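Local atomic coordinates of Two-component sensor histidine kinase (Nostoc sp., PDB entry 3OLO), a protein that is probably a sensor histidine kinase of a two-component system, whose PAS domain would detect a signal that governs phosphorylation of a histidine. Residues 62-67 and 82-87. Numbering follows the deposited sequence. Where two conformers were deposited one is given.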
# COMPACT_ATOMS: atom_id res chain seq x y z
N ASP A 62 3.55 -17.94 11.22
CA ASP A 62 3.56 -18.92 10.15
C ASP A 62 3.76 -20.31 10.74
O ASP A 62 4.87 -20.71 11.07
CB ASP A 62 4.68 -18.59 9.15
CG ASP A 62 4.66 -19.49 7.93
OD1 ASP A 62 3.98 -20.54 7.96
OD2 ASP A 62 5.33 -19.14 6.95
N VAL A 63 2.66 -21.03 10.89
CA VAL A 63 2.68 -22.38 11.43
C VAL A 63 3.65 -23.29 10.68
O VAL A 63 4.26 -24.17 11.28
CB VAL A 63 1.28 -23.01 11.36
CG1 VAL A 63 1.31 -24.43 11.90
CG2 VAL A 63 0.29 -22.17 12.14
N ASP A 64 3.79 -23.08 9.38
CA ASP A 64 4.59 -23.99 8.57
C ASP A 64 5.94 -23.40 8.20
O ASP A 64 6.56 -23.82 7.22
CB ASP A 64 3.80 -24.38 7.32
CG ASP A 64 2.57 -25.19 7.66
OD1 ASP A 64 2.62 -26.00 8.61
OD2 ASP A 64 1.54 -25.02 6.98
N PHE A 65 6.39 -22.44 9.00
CA PHE A 65 7.60 -21.68 8.70
C PHE A 65 8.82 -22.57 8.43
O PHE A 65 9.58 -22.33 7.50
CB PHE A 65 7.90 -20.73 9.86
CG PHE A 65 9.18 -19.96 9.70
CD1 PHE A 65 10.38 -20.48 10.16
CD2 PHE A 65 9.19 -18.71 9.10
CE1 PHE A 65 11.56 -19.77 10.02
CE2 PHE A 65 10.36 -18.00 8.96
CZ PHE A 65 11.55 -18.53 9.42
N ALA A 66 9.00 -23.60 9.25
CA ALA A 66 10.17 -24.47 9.11
C ALA A 66 10.07 -25.39 7.90
O ALA A 66 11.03 -26.05 7.52
CB ALA A 66 10.38 -25.27 10.38
N LEU A 67 8.89 -25.43 7.28
CA LEU A 67 8.70 -26.26 6.10
C LEU A 67 9.24 -25.61 4.82
O LEU A 67 9.56 -26.30 3.87
CB LEU A 67 7.22 -26.59 5.92
CG LEU A 67 6.71 -27.82 6.67
CD1 LEU A 67 7.34 -27.95 8.05
CD2 LEU A 67 5.19 -27.77 6.75
N LYS A 82 1.72 -20.66 -0.66
CA LYS A 82 0.73 -20.80 0.41
C LYS A 82 1.37 -21.27 1.69
O LYS A 82 2.26 -22.12 1.69
CB LYS A 82 -0.33 -21.85 0.05
CG LYS A 82 -0.94 -21.73 -1.31
CD LYS A 82 -2.07 -20.72 -1.34
CE LYS A 82 -2.32 -20.28 -2.76
NZ LYS A 82 -1.12 -19.58 -3.28
N THR A 83 0.89 -20.74 2.81
CA THR A 83 1.19 -21.36 4.08
C THR A 83 -0.01 -21.19 5.01
O THR A 83 -1.02 -20.61 4.61
CB THR A 83 2.45 -20.75 4.68
OG1 THR A 83 2.93 -21.60 5.74
CG2 THR A 83 2.18 -19.34 5.19
N ARG A 84 0.07 -21.72 6.22
CA ARG A 84 -0.98 -21.53 7.22
C ARG A 84 -0.49 -20.54 8.26
O ARG A 84 0.66 -20.62 8.69
CB ARG A 84 -1.33 -22.85 7.91
CG ARG A 84 -1.85 -23.93 6.97
CD ARG A 84 -2.19 -25.20 7.72
NE ARG A 84 -1.00 -25.83 8.27
CZ ARG A 84 -0.99 -26.64 9.33
NH1 ARG A 84 -2.12 -26.92 9.98
NH2 ARG A 84 0.15 -27.17 9.74
N TYR A 85 -1.35 -19.61 8.64
CA TYR A 85 -1.08 -18.71 9.75
C TYR A 85 -1.92 -19.06 10.97
O TYR A 85 -3.05 -19.55 10.84
CB TYR A 85 -1.44 -17.28 9.36
CG TYR A 85 -0.42 -16.56 8.50
CD1 TYR A 85 0.70 -17.20 7.99
CD2 TYR A 85 -0.58 -15.21 8.22
CE1 TYR A 85 1.63 -16.52 7.20
CE2 TYR A 85 0.34 -14.52 7.45
CZ TYR A 85 1.45 -15.17 6.95
OH TYR A 85 2.36 -14.47 6.18
N ARG A 86 -1.38 -18.82 12.16
CA ARG A 86 -2.15 -18.90 13.38
C ARG A 86 -2.29 -17.51 13.96
O ARG A 86 -1.29 -16.80 14.15
CB ARG A 86 -1.51 -19.81 14.42
CG ARG A 86 -2.29 -19.85 15.73
CD ARG A 86 -1.57 -20.63 16.81
NE ARG A 86 -1.41 -22.04 16.45
CZ ARG A 86 -0.25 -22.64 16.23
NH1 ARG A 86 0.89 -21.96 16.32
NH2 ARG A 86 -0.23 -23.93 15.92
N SER A 87 -3.52 -17.12 14.25
CA SER A 87 -3.80 -15.78 14.75
C SER A 87 -3.74 -15.80 16.27
O SER A 87 -3.68 -16.86 16.88
CB SER A 87 -5.17 -15.31 14.28
OG SER A 87 -6.19 -16.10 14.86
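Val63 wedges its two methyls between a pair of arginines: CG1 lies over one face of the Arg84 guanidinium, 3.7 Å from NH2, while CG2 packs on CB of Arg86 and sits above the rim of that guanidinium. Beside it, Asp64 takes Arg84 side-on, OD2 receiving NE and OD1 receiving NH2, each at 3.0 Å. Carboxylate and guanidinium are only 26° from coplanar and the NE bond is almost straight at 171°, so the two-point salt bridge fixes how the arginine head is turned. A bend at chi3 swings that head back to the loop.

Deeper in, the hydroxyl of Thr83 donates to OD1 of Asp62 over 2.7 Å. The same oxygen accepts the backbone N of Asp64, 2.9 Å away, from the opposite face of the carboxylate; this closes an Asx turn at the start of the type I turn 62-65. With CG anti to its own N (chi1 -174°), Asp62 serves strand and turn at once, and OD2 is taken by His68. A weak bond from Val63 N to Arg84 O, 3.0 Å, ties the backbones where Asp62 bridges Tyr85.

The loop between helices 50-53 and 70-76 is thus held, mainly by side chains, against the end of strand 78-86, an outermost strand of the antiparallel PAS sheet within this chain; that strand pairs with strand 92-104, and its Tyr85 packs there on Phe93, Val95 and Met97.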